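Local coordinates for protein alpha-acetolactate decarboxylase (Bacillus subtilis subsp. subtilis str. 168, PDB 5XNE) that converts (2S)-2-acetolactate into (R)-acetoin with release of carbon dioxide, a step on the way from pyruvate to butanediol, at residues 9-12 / 13-16; 134-137 / 138-142; 209-213 / 214-218; 223-226 / 227-231. All blocks are in the same frame, centred on the assembly; numbering follows the deposited sequence.

Interaction 1 (9-12 / 13-16)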
ATOM      1  N   THR B   9       8.521   4.091   1.667  1.00  6.07           N
ATOM      2  CA  THR B   9       7.952   4.253   0.329  1.00  7.61           C
ATOM      3  C   THR B   9       8.946   4.769  -0.692  1.00  8.28           C
ATOM      4  O   THR B   9       9.891   5.506  -0.368  1.00  7.40           O
ATOM      5  CB  THR B   9       6.740   5.228   0.317  1.00 10.00           C
ATOM      6  OG1 THR B   9       7.207   6.586   0.421  1.00 10.04           O
ATOM      7  CG2 THR B   9       5.779   4.908   1.452  1.00  9.59           C
ATOM      8  N   MET B  10       8.708   4.412  -1.948  1.00  7.59           N
ATOM      9  CA  MET B  10       9.550   4.889  -3.027  1.00  9.29           C
ATOM     10  C   MET B  10       9.423   6.401  -3.171  1.00  9.57           C
ATOM     11  O   MET B  10      10.401   7.080  -3.473  1.00 10.23           O
ATOM     12  CB  MET B  10       9.188   4.196  -4.351  1.00 10.63           C
ATOM     13  CG  MET B  10      10.079   4.587  -5.502  1.00 14.22           C
ATOM     14  SD  MET B  10      11.775   4.028  -5.232  1.00 17.50           S
ATOM     15  CE  MET B  10      12.603   4.779  -6.627  1.00 19.15           C
ATOM     16  N   THR B  11       8.234   6.932  -2.923  1.00 10.02           N
ATOM     17  CA  THR B  11       8.087   8.379  -3.062  1.00 11.63           C
ATOM     18  C   THR B  11       8.873   9.151  -1.995  1.00 10.29           C
ATOM     19  O   THR B  11       9.285  10.290  -2.248  1.00 11.78           O
ATOM     20  CB  THR B  11       6.633   8.801  -3.026  1.00 11.52           C
ATOM     21  OG1 THR B  11       6.031   8.350  -1.809  1.00 10.56           O
ATOM     22  CG2 THR B  11       5.885   8.227  -4.248  1.00 14.43           C
ATOM     23  N   SER B  12       9.106   8.554  -0.824  1.00  9.09           N
ATOM     24  CA  SER B  12       9.974   9.208   0.166  1.00  9.57           C
ATOM     25  C   SER B  12      11.417   9.227  -0.322  1.00  9.94           C
ATOM     26  O   SER B  12      12.136  10.234  -0.155  1.00  8.93           O
ATOM     27  CB  SER B  12       9.860   8.525   1.541  1.00  9.73           C
ATOM     28  OG  SER B  12      10.639   9.201   2.536  1.00 14.13           O
ATOM     29  N   LEU B  13      11.849   8.131  -0.944  1.00  8.16           N
ATOM     30  CA  LEU B  13      13.164   8.093  -1.552  1.00  8.51           C
ATOM     31  C   LEU B  13      13.289   9.156  -2.660  1.00 11.36           C
ATOM     32  O   LEU B  13      14.298   9.865  -2.737  1.00 11.37           O
ATOM     33  CB  LEU B  13      13.452   6.689  -2.103  1.00 11.46           C
ATOM     34  CG  LEU B  13      14.889   6.185  -2.082  1.00 15.59           C
ATOM     35  CD1 LEU B  13      15.464   6.082  -0.665  1.00 10.08           C
ATOM     36  CD2 LEU B  13      14.981   4.855  -2.826  1.00 11.40           C
ATOM     37  N   LEU B  14      12.252   9.298  -3.487  1.00 10.80           N
ATOM     38  CA  LEU B  14      12.257  10.310  -4.542  1.00 11.48           C
ATOM     39  C   LEU B  14      12.507  11.699  -3.971  1.00 14.06           C
ATOM     40  O   LEU B  14      13.216  12.501  -4.578  1.00 13.57           O
ATOM     41  CB  LEU B  14      10.935  10.306  -5.309  1.00 13.23           C
ATOM     42  CG  LEU B  14      10.626   9.157  -6.264  1.00 16.64           C
ATOM     43  CD1 LEU B  14       9.276   9.415  -6.937  1.00 17.64           C
ATOM     44  CD2 LEU B  14      11.737   8.982  -7.298  1.00 13.94           C
ATOM     45  N   ASP B  15      11.938  11.961  -2.793  1.00 10.71           N
ATOM     46  CA  ASP B  15      12.035  13.273  -2.150  1.00 12.97           C
ATOM     47  C   ASP B  15      13.382  13.489  -1.444  1.00 13.09           C
ATOM     48  O   ASP B  15      13.599  14.519  -0.806  1.00 14.13           O
ATOM     49  CB  ASP B  15      10.891  13.457  -1.148  1.00 13.45           C
ATOM     50  CG  ASP B  15      10.768  14.898  -0.650  1.00 15.19           C
ATOM     51  OD1 ASP B  15      10.816  15.821  -1.489  1.00 18.69           O
ATOM     52  OD2 ASP B  15      10.646  15.104   0.574  1.00 16.00           O
ATOM     53  N   GLY B  16      14.285  12.519  -1.546  1.00 11.39           N
ATOM     54  CA  GLY B  16      15.620  12.689  -1.004  1.00 12.01           C
ATOM     55  C   GLY B  16      15.746  12.311   0.458  1.00 11.61           C
ATOM     56  O   GLY B  16      16.699  12.697   1.134  1.00 13.26           O
TER

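Interaction 2 (134-137 / 138-142)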
ATOM      1  N   VAL B 134      19.873  15.768  -2.293  1.00 14.95           N
ATOM      2  CA  VAL B 134      19.097  16.197  -3.449  1.00 14.85           C
ATOM      3  C   VAL B 134      18.045  15.140  -3.801  1.00 13.01           C
ATOM      4  O   VAL B 134      18.152  13.991  -3.355  1.00 13.43           O
ATOM      5  CB  VAL B 134      20.017  16.467  -4.659  1.00 16.81           C
ATOM      6  CG1 VAL B 134      21.080  17.490  -4.268  1.00 19.43           C
ATOM      7  CG2 VAL B 134      20.670  15.180  -5.160  1.00 18.16           C
ATOM      8  N   PRO B 135      17.015  15.517  -4.583  1.00 16.15           N
ATOM      9  CA  PRO B 135      16.008  14.521  -4.970  1.00 14.59           C
ATOM     10  C   PRO B 135      16.631  13.391  -5.781  1.00 14.83           C
ATOM     11  O   PRO B 135      17.690  13.574  -6.403  1.00 15.51           O
ATOM     12  CB  PRO B 135      15.016  15.323  -5.818  1.00 17.67           C
ATOM     13  CG  PRO B 135      15.204  16.738  -5.376  1.00 16.91           C
ATOM     14  CD  PRO B 135      16.664  16.862  -5.067  1.00 17.17           C
ATOM     15  N   MET B 136      15.984  12.232  -5.779  1.00 13.44           N
ATOM     16  CA  MET B 136      16.595  11.055  -6.387  1.00 15.00           C
ATOM     17  C   MET B 136      16.821  11.195  -7.888  1.00 15.29           C
ATOM     18  O   MET B 136      17.781  10.639  -8.407  1.00 15.77           O
ATOM     19  CB  MET B 136      15.757   9.809  -6.112  1.00 13.97           C
ATOM     20  CG  MET B 136      16.528   8.539  -6.394  1.00 17.12           C
ATOM     21  SD  MET B 136      15.614   7.074  -5.892  1.00 20.37           S
ATOM     22  CE  MET B 136      16.715   5.786  -6.516  1.00 18.01           C
ATOM     23  N   VAL B 137      15.954  11.938  -8.573  1.00 14.53           N
ATOM     24  CA  VAL B 137      16.132  12.159 -10.010  1.00 19.21           C
ATOM     25  C   VAL B 137      17.477  12.829 -10.282  1.00 21.05           C
ATOM     26  O   VAL B 137      18.150  12.518 -11.269  1.00 24.77           O
ATOM     27  CB  VAL B 137      14.981  13.002 -10.598  1.00 19.85           C
ATOM     28  CG1 VAL B 137      15.362  13.571 -11.966  1.00 26.81           C
ATOM     29  CG2 VAL B 137      13.725  12.155 -10.714  1.00 20.77           C
ATOM     30  N   GLU B 138      17.896  13.712  -9.379  1.00 20.38           N
ATOM     31  CA  GLU B 138      19.205  14.350  -9.503  1.00 20.19           C
ATOM     32  C   GLU B 138      20.319  13.429  -9.043  1.00 20.17           C
ATOM     33  O   GLU B 138      21.392  13.387  -9.646  1.00 21.53           O
ATOM     34  CB  GLU B 138      19.250  15.658  -8.701  1.00 21.14           C
ATOM     35  CG  GLU B 138      18.187  16.662  -9.109  1.00 27.52           C
ATOM     36  CD  GLU B 138      18.188  16.959 -10.604  1.00 33.74           C
ATOM     37  OE1 GLU B 138      19.280  16.965 -11.220  1.00 32.85           O
ATOM     38  OE2 GLU B 138      17.089  17.187 -11.162  1.00 35.25           O
ATOM     39  N   ALA B 139      20.064  12.689  -7.967  1.00 18.24           N
ATOM     40  CA  ALA B 139      21.091  11.856  -7.363  1.00 17.53           C
ATOM     41  C   ALA B 139      21.554  10.723  -8.288  1.00 20.03           C
ATOM     42  O   ALA B 139      22.714  10.309  -8.221  1.00 23.24           O
ATOM     43  CB  ALA B 139      20.593  11.281  -6.032  1.00 18.14           C
ATOM     44  N   VAL B 140      20.669  10.223  -9.149  1.00 17.77           N
ATOM     45  CA  VAL B 140      21.035   9.076  -9.986  1.00 20.88           C
ATOM     46  C   VAL B 140      21.722   9.467 -11.290  1.00 22.34           C
ATOM     47  O   VAL B 140      22.268   8.609 -11.975  1.00 22.74           O
ATOM     48  CB  VAL B 140      19.816   8.202 -10.344  1.00 18.98           C
ATOM     49  CG1 VAL B 140      19.213   7.571  -9.085  1.00 20.43           C
ATOM     50  CG2 VAL B 140      18.785   9.003 -11.118  1.00 22.02           C
ATOM     51  N   LYS B 141      21.704  10.750 -11.628  1.00 20.11           N
ATOM     52  CA  LYS B 141      22.295  11.193 -12.891  1.00 25.55           C
ATOM     53  C   LYS B 141      23.776  10.813 -13.036  1.00 26.28           C
ATOM     54  O   LYS B 141      24.251  10.617 -14.151  1.00 28.09           O
ATOM     55  CB  LYS B 141      22.121  12.702 -13.053  1.00 24.11           C
ATOM     56  CG  LYS B 141      20.689  13.099 -13.371  1.00 24.39           C
ATOM     57  CD  LYS B 141      20.528  14.607 -13.499  1.00 31.50           C
ATOM     58  CE  LYS B 141      19.108  14.971 -13.903  1.00 33.06           C
ATOM     59  NZ  LYS B 141      18.859  16.434 -13.776  1.00 37.45           N
ATOM     60  N   THR B 142      24.496  10.684 -11.926  1.00 21.97           N
ATOM     61  CA  THR B 142      25.904  10.301 -11.981  1.00 26.22           C
ATOM     62  C   THR B 142      26.177   8.919 -11.390  1.00 26.59           C
ATOM     63  O   THR B 142      27.280   8.651 -10.911  1.00 26.75           O
ATOM     64  CB  THR B 142      26.793  11.315 -11.241  1.00 31.19           C
ATOM     65  OG1 THR B 142      26.387  11.389  -9.868  1.00 32.08           O
ATOM     66  CG2 THR B 142      26.686  12.692 -11.887  1.00 27.70           C
TER

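Interaction 3 (209-213 / 214-218)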
ATOM      1  N   LEU B 209       6.239   2.257   8.212  1.00  7.81           N
ATOM      2  CA  LEU B 209       6.733   3.628   8.059  1.00  7.43           C
ATOM      3  C   LEU B 209       7.799   3.937   9.105  1.00  6.68           C
ATOM      4  O   LEU B 209       7.675   3.534  10.255  1.00  8.58           O
ATOM      5  CB  LEU B 209       5.575   4.622   8.181  1.00  8.57           C
ATOM      6  CG  LEU B 209       4.390   4.274   7.265  1.00  9.95           C
ATOM      7  CD1 LEU B 209       3.198   5.196   7.544  1.00 15.94           C
ATOM      8  CD2 LEU B 209       4.865   4.354   5.823  1.00 10.31           C
ATOM      9  N   PRO B 210       8.855   4.655   8.701  1.00  6.04           N
ATOM     10  CA  PRO B 210       9.931   4.954   9.656  1.00  6.75           C
ATOM     11  C   PRO B 210       9.528   5.991  10.694  1.00  8.88           C
ATOM     12  O   PRO B 210       8.734   6.881  10.407  1.00 10.09           O
ATOM     13  CB  PRO B 210      11.058   5.493   8.774  1.00 10.20           C
ATOM     14  CG  PRO B 210      10.392   6.003   7.544  1.00 12.86           C
ATOM     15  CD  PRO B 210       9.113   5.205   7.358  1.00  7.97           C
ATOM     16  N   ASN B 211      10.088   5.862  11.891  1.00  8.69           N
ATOM     17  CA  ASN B 211       9.846   6.830  12.944  1.00 10.06           C
ATOM     18  C   ASN B 211      10.953   7.868  12.919  1.00 12.51           C
ATOM     19  O   ASN B 211      11.740   7.978  13.856  1.00 14.70           O
ATOM     20  CB  ASN B 211       9.778   6.133  14.297  1.00 12.38           C
ATOM     21  CG  ASN B 211       9.281   7.043  15.386  1.00 21.01           C
ATOM     22  OD1 ASN B 211       8.474   7.935  15.141  1.00 22.89           O
ATOM     23  ND2 ASN B 211       9.756   6.819  16.601  1.00 23.41           N
ATOM     24  N   THR B 212      11.033   8.592  11.811  1.00  9.38           N
ATOM     25  CA  THR B 212      12.063   9.615  11.642  1.00  9.26           C
ATOM     26  C   THR B 212      11.431  10.962  11.340  1.00 10.16           C
ATOM     27  O   THR B 212      10.405  11.062  10.647  1.00  8.61           O
ATOM     28  CB  THR B 212      13.034   9.296  10.509  1.00 10.84           C
ATOM     29  OG1 THR B 212      12.315   9.301   9.275  1.00 10.12           O
ATOM     30  CG2 THR B 212      13.708   7.929  10.717  1.00 11.28           C
ATOM     31  N   ALA B 213      12.049  12.020  11.849  1.00  9.21           N
ATOM     32  CA  ALA B 213      11.562  13.344  11.535  1.00  9.96           C
ATOM     33  C   ALA B 213      11.634  13.595  10.026  1.00  7.25           C
ATOM     34  O   ALA B 213      10.752  14.238   9.463  1.00  8.33           O
ATOM     35  CB  ALA B 213      12.353  14.400  12.300  1.00  9.75           C
ATOM     36  N   ASP B 214      12.673  13.069   9.372  1.00  9.82           N
ATOM     37  CA  ASP B 214      12.824  13.222   7.925  1.00 11.05           C
ATOM     38  C   ASP B 214      11.619  12.672   7.169  1.00 10.59           C
ATOM     39  O   ASP B 214      11.120  13.298   6.242  1.00  9.48           O
ATOM     40  CB  ASP B 214      14.086  12.513   7.428  1.00 14.40           C
ATOM     41  CG  ASP B 214      15.351  13.218   7.837  1.00 18.60           C
ATOM     42  OD1 ASP B 214      15.287  14.433   8.112  1.00 18.40           O
ATOM     43  OD2 ASP B 214      16.410  12.549   7.874  1.00 23.22           O
ATOM     44  N   PHE B 215      11.153  11.498   7.569  1.00  9.16           N
ATOM     45  CA  PHE B 215       9.996  10.931   6.899  1.00  8.17           C
ATOM     46  C   PHE B 215       8.734  11.702   7.270  1.00  8.93           C
ATOM     47  O   PHE B 215       7.914  12.001   6.406  1.00  9.45           O
ATOM     48  CB  PHE B 215       9.817   9.452   7.241  1.00  7.50           C
ATOM     49  CG  PHE B 215       8.630   8.838   6.557  1.00  6.47           C
ATOM     50  CD1 PHE B 215       8.724   8.423   5.232  1.00  7.85           C
ATOM     51  CD2 PHE B 215       7.413   8.716   7.217  1.00  9.29           C
ATOM     52  CE1 PHE B 215       7.621   7.880   4.580  1.00  8.48           C
ATOM     53  CE2 PHE B 215       6.293   8.175   6.566  1.00  7.79           C
ATOM     54  CZ  PHE B 215       6.408   7.758   5.250  1.00  7.99           C
ATOM     55  N   PHE B 216       8.568  12.008   8.554  1.00  8.83           N
ATOM     56  CA  PHE B 216       7.391  12.761   9.006  1.00  8.77           C
ATOM     57  C   PHE B 216       7.230  14.074   8.224  1.00  9.53           C
ATOM     58  O   PHE B 216       6.114  14.466   7.841  1.00 10.42           O
ATOM     59  CB  PHE B 216       7.484  13.089  10.497  1.00  9.53           C
ATOM     60  CG  PHE B 216       7.052  11.976  11.415  1.00 10.10           C
ATOM     61  CD1 PHE B 216       7.376  10.646  11.146  1.00  9.72           C
ATOM     62  CD2 PHE B 216       6.343  12.266  12.576  1.00 14.01           C
ATOM     63  CE1 PHE B 216       6.994   9.641  12.003  1.00 11.61           C
ATOM     64  CE2 PHE B 216       5.946  11.252  13.451  1.00 13.81           C
ATOM     65  CZ  PHE B 216       6.277   9.942  13.169  1.00 13.80           C
ATOM     66  N   ASN B 217       8.356  14.750   7.996  1.00 10.04           N
ATOM     67  CA  ASN B 217       8.357  16.074   7.372  1.00 14.68           C
ATOM     68  C   ASN B 217       8.504  16.076   5.848  1.00 15.30           C
ATOM     69  O   ASN B 217       8.479  17.137   5.222  1.00 18.66           O
ATOM     70  CB  ASN B 217       9.477  16.923   7.987  1.00 13.93           C
ATOM     71  CG  ASN B 217       9.231  17.237   9.444  1.00 14.62           C
ATOM     72  OD1 ASN B 217       8.088  17.365   9.876  1.00 20.57           O
ATOM     73  ND2 ASN B 217      10.314  17.366  10.217  1.00 16.10           N
ATOM     74  N   ALA B 218       8.659  14.899   5.250  1.00 12.10           N
ATOM     75  CA  ALA B 218       8.850  14.789   3.804  1.00 13.59           C
ATOM     76  C   ALA B 218       7.637  15.263   3.009  1.00 15.46           C
ATOM     77  O   ALA B 218       6.494  15.171   3.466  1.00 13.16           O
ATOM     78  CB  ALA B 218       9.182  13.353   3.417  1.00 13.84           C
TER

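Interaction 4 (223-226 / 227-231)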
ATOM      1  N   PRO B 223       2.632  14.924  -7.844  1.00 26.58           N
ATOM      2  CA  PRO B 223       1.697  14.407  -8.845  1.00 26.41           C
ATOM      3  C   PRO B 223       2.409  13.652  -9.969  1.00 24.47           C
ATOM      4  O   PRO B 223       1.771  12.896 -10.695  1.00 28.30           O
ATOM      5  CB  PRO B 223       1.026  15.679  -9.383  1.00 23.77           C
ATOM      6  CG  PRO B 223       2.049  16.724  -9.180  1.00 26.72           C
ATOM      7  CD  PRO B 223       2.688  16.394  -7.864  1.00 27.87           C
ATOM      8  N   ASP B 224       3.709  13.873 -10.121  1.00 24.07           N
ATOM      9  CA  ASP B 224       4.472  13.272 -11.207  1.00 23.29           C
ATOM     10  C   ASP B 224       5.314  12.057 -10.776  1.00 24.19           C
ATOM     11  O   ASP B 224       6.260  11.659 -11.480  1.00 21.99           O
ATOM     12  CB  ASP B 224       5.401  14.321 -11.828  1.00 28.35           C
ATOM     13  CG  ASP B 224       4.666  15.594 -12.205  1.00 36.03           C
ATOM     14  OD1 ASP B 224       3.735  15.494 -13.043  1.00 39.78           O
ATOM     15  OD2 ASP B 224       5.012  16.651 -11.649  1.00 39.51           O
ATOM     16  N   PHE B 225       4.960  11.457  -9.645  1.00 23.48           N
ATOM     17  CA  PHE B 225       5.796  10.416  -9.057  1.00 20.97           C
ATOM     18  C   PHE B 225       5.991   9.218  -9.988  1.00 20.33           C
ATOM     19  O   PHE B 225       7.090   8.652 -10.046  1.00 18.05           O
ATOM     20  CB  PHE B 225       5.217   9.952  -7.711  1.00 17.78           C
ATOM     21  CG  PHE B 225       4.030   9.030  -7.828  1.00 19.70           C
ATOM     22  CD1 PHE B 225       2.741   9.541  -7.886  1.00 20.67           C
ATOM     23  CD2 PHE B 225       4.201   7.650  -7.868  1.00 20.34           C
ATOM     24  CE1 PHE B 225       1.645   8.702  -7.984  1.00 25.11           C
ATOM     25  CE2 PHE B 225       3.108   6.803  -7.973  1.00 19.15           C
ATOM     26  CZ  PHE B 225       1.830   7.325  -8.028  1.00 23.66           C
ATOM     27  N   ALA B 226       4.956   8.845 -10.739  1.00 20.04           N
ATOM     28  CA  ALA B 226       5.053   7.646 -11.567  1.00 19.84           C
ATOM     29  C   ALA B 226       6.119   7.814 -12.648  1.00 21.14           C
ATOM     30  O   ALA B 226       6.914   6.903 -12.877  1.00 21.21           O
ATOM     31  CB  ALA B 226       3.702   7.299 -12.183  1.00 23.01           C
ATOM     32  N   LYS B 227       6.172   8.976 -13.293  1.00 23.30           N
ATOM     33  CA  LYS B 227       7.223   9.186 -14.282  1.00 23.14           C
ATOM     34  C   LYS B 227       8.591   9.308 -13.614  1.00 22.54           C
ATOM     35  O   LYS B 227       9.607   8.926 -14.191  1.00 21.99           O
ATOM     36  CB  LYS B 227       6.947  10.427 -15.140  1.00 27.88           C
ATOM     37  CG  LYS B 227       7.634  11.697 -14.631  1.00 32.06           C
ATOM     38  CD  LYS B 227       7.149  12.951 -15.355  1.00 37.52           C
ATOM     39  CE  LYS B 227       5.671  13.182 -15.131  1.00 38.37           C
ATOM     40  NZ  LYS B 227       5.134  14.477 -15.667  1.00 46.28           N
ATOM     41  N   ASP B 228       8.621   9.839 -12.395  1.00 18.88           N
ATOM     42  CA  ASP B 228       9.893  10.027 -11.723  1.00 19.39           C
ATOM     43  C   ASP B 228      10.463   8.663 -11.344  1.00 17.82           C
ATOM     44  O   ASP B 228      11.671   8.447 -11.414  1.00 17.21           O
ATOM     45  CB  ASP B 228       9.737  10.933 -10.500  1.00 20.07           C
ATOM     46  CG  ASP B 228       9.569  12.402 -10.880  1.00 23.50           C
ATOM     47  OD1 ASP B 228       9.710  12.736 -12.074  1.00 23.78           O
ATOM     48  OD2 ASP B 228       9.313  13.226  -9.980  1.00 23.13           O
ATOM     49  N   ILE B 229       9.584   7.740 -10.978  1.00 15.81           N
ATOM     50  CA  ILE B 229      10.009   6.367 -10.706  1.00 18.55           C
ATOM     51  C   ILE B 229      10.522   5.707 -11.992  1.00 20.95           C
ATOM     52  O   ILE B 229      11.554   5.033 -11.980  1.00 18.17           O
ATOM     53  CB  ILE B 229       8.865   5.535 -10.078  1.00 14.60           C
ATOM     54  CG1 ILE B 229       8.632   5.983  -8.635  1.00 15.22           C
ATOM     55  CG2 ILE B 229       9.189   4.034 -10.113  1.00 17.38           C
ATOM     56  CD1 ILE B 229       7.459   5.310  -7.943  1.00 15.61           C
ATOM     57  N   GLU B 230       9.823   5.918 -13.107  1.00 21.30           N
ATOM     58  CA  GLU B 230      10.304   5.428 -14.399  1.00 25.07           C
ATOM     59  C   GLU B 230      11.723   5.901 -14.678  1.00 23.96           C
ATOM     60  O   GLU B 230      12.573   5.133 -15.126  1.00 23.66           O
ATOM     61  CB  GLU B 230       9.395   5.888 -15.537  1.00 26.14           C
ATOM     62  CG  GLU B 230       8.095   5.122 -15.669  1.00 30.41           C
ATOM     63  CD  GLU B 230       7.501   5.266 -17.058  1.00 39.84           C
ATOM     64  OE1 GLU B 230       8.206   5.791 -17.948  1.00 43.92           O
ATOM     65  OE2 GLU B 230       6.336   4.861 -17.258  1.00 43.82           O
ATOM     66  N   THR B 231      11.968   7.174 -14.396  1.00 21.47           N
ATOM     67  CA  THR B 231      13.255   7.796 -14.648  1.00 22.24           C
ATOM     68  C   THR B 231      14.377   7.212 -13.792  1.00 21.36           C
ATOM     69  O   THR B 231      15.452   6.895 -14.303  1.00 25.43           O
ATOM     70  CB  THR B 231      13.183   9.315 -14.404  1.00 24.58           C
ATOM     71  OG1 THR B 231      12.360   9.917 -15.412  1.00 27.09           O
ATOM     72  CG2 THR B 231      14.576   9.937 -14.434  1.00 24.76           C
TER

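Interaction 1 (9-12 / 13-16)
The backbone N of Asp15 is gripped by two carbonyl oxygens of the preceding turn: it donates to Thr11 O at 3.2 Å and, weakly and far from straight, to Ser12 O. The donor stands 35° off the plane of the Thr11 carbonyl, a slanted approach where the helix is running out. One residue earlier the bond is more regular, Leu14 N meeting Met10 O at 2.9 Å, whereas the bond from Leu13 N to Thr9 O is weak. At the start of the helix a side chain caps the turn, Thr9 OG1 accepting from Ser12 N at 3.0 Å.

The apolar groups follow this short spiral. Because the Met10 chain bends at chi2 (65°), SD passes obliquely over Leu13, 4.1 Å from Leu13 CD2, while Met10 CE reaches on to within 4.3 Å of Leu14 CD2. One thioether thus spans two successive leucines. Met10 also packs on Ile229, and its side chain is about 7 Å from the bound zinc ion. Thr9 and Thr11 rest on Tyr163 of the second subunit, and Asp15 OD2 is taken up by Asn219 N.

Gly16 leaves the helix with a left-handed backbone conformation (phi 87°), at which a CB would jam against the carbonyl oxygen before it, and Gly16 N bonds to Leu13 O at 2.9 Å. Helix 10-14 is therefore a compact example of a helix closed at both ends, by a threonine N-cap and a Schellman motif.

Interaction 2 (134-137 / 138-142)
Val134 and Glu138 meet with their side chains crossed at about a right angle, Val134 CG2 resting 3.8 Å from Glu138 CB. The same methyl continues to Ala139, whose CB lies 4.0 Å from Val134 CG2, and the valine residue before the helix thus leans on the first turn. Met136 and Val140 are set more obliquely. The methionine is extended beyond CG and crosses the valine at a slant, touching one methyl twice: Met136 CG is 3.9 Å, and Met136 CE 4.0 Å, from Val140 CG1.

Charged chains take the solvent side. Glu138 folds back at chi2 (-53°), while Lys141 runs out straight, its CG only 3.3 Å from Val137 O, its next two carbons also near that oxygen. Their ends meet in a salt bridge, Lys141 NZ to Glu138 OE1 at 2.6 Å, on the syn side of the carboxylate and 24° out of its plane. Near the base of Glu138, Pro135 O takes two amides, Ala139 N at 3.0 Å and Glu138 N in a weaker, bent bond.

Helix 136-139 is wedged between several elements. Met136 packs on Met10 and Leu13 of helix 10-14 and on Thr232 of helix 225-232, Ala139 touches Tyr18 and Gln129 in loops, and Val140, like Met136, touches Arg124 of strand 117-124.

Interaction 3 (209-213 / 214-218)
Pro210 lies over one face of the Phe215 ring, its CD 3.8 Å from the ring centroid and close to the ring normal, a CH-pi contact. Pro210 CG comes nearer the root of the ring, 3.5 Å from Phe215 CG. The ring is carried back over the residues before the helix by a first torsion that sets CG anti to the backbone N (chi1 -180°), and Leu209 CD2 then meets Phe215 CZ at 3.8 Å. Replacing Phe215 by an alanine would remove the ring, and is likely to open a gap beside Pro210 CD and Leu209 CD2.

Phe216 turns the other way. Its edge meets Pro210 O near the ring plane, with Phe216 CE1 3.6 Å from that oxygen, and Asn211 OD1 approaches Phe216 CZ obliquely at 3.6 Å. Thr212 holds OG1 between its own N and carbonyl carbon (chi1 64°), which aims the hydroxyl oxygen at the helix start: Phe215 N donates to Thr212 OG1 at 3.0 Å, and Phe216 N reaches Thr212 O at 2.9 Å in a nearly straight bond.

Asn107 of the second subunit bonds to Phe215 O and Ala218 O, while Leu108 of that subunit packs on both phenylalanines. An inverse gamma turn centred on Asn211 thus leads into a threonine N-cap, and the short helix behind that cap belongs to the dimer interface.

Interaction 4 (223-226 / 227-231)
Lys227 curls back along Asp224, the two side chains lying side by side and pointing the same way. Lys227 CB lies 3.9 Å from Asp224 O; the first torsion (95°), off the staggered values, places Lys227 CG 3.4 Å from that oxygen. CD brushes the aspartate CB at the limit of contact. A bend at chi3 (62°) then lays Lys227 CE against Asp224 CB at 3.5 Å, and Lys227 NZ ends 3.1 Å from Asp224 OD1, a salt bridge that meets the oxygen from above the carboxylate, 58° out of its plane. Without the carboxylate of Asp224, as with an alanine here, the Lys227 ammonium is likely to lose this mate and the curled chain to swing more freely.

On another side of the helix Phe225 and Ile229 also lie alongside each other, with Ile229 CD1 at the edge of the ring, 4.0 Å from Phe225 CD2. Both pack on helix 10-14. The backbone joins the same pair, Ile229 N donating to Phe225 O at 2.8 Å, and Asp228 N closes the first turn on Asp224 O. Asn222 accepts from Asp224 N and bonds to Asp228 OD2, tying the preceding loop to this turn.

Asp224 sits at the N-cap position without a side-chain capping bond. The first turns are amphipathic, with a salt bridge three residues apart on one flank and an apolar flank facing the protein.

In the fold
All four contacts are local, each at the start of a short helix, yet their chemistry follows their place. Interaction 1 is the buried one and lies between the others: Leu14 O probably accepts from Met136 N of interaction 2, Met10 CG meets Ile229 CD1 of interaction 4, and Ser12 OG touches the Phe215 ring of interaction 3. Interactions 2 and 4 are more exposed, each pairing a surface salt bridge with an apolar flank turned inward, and they brush each other through Val137 and Asp228. Interaction 3, its centre about 20 and 21 Å from theirs, has two phenylalanine rings and a threonine cap in place of a salt bridge and, like interaction 1, touches the second subunit.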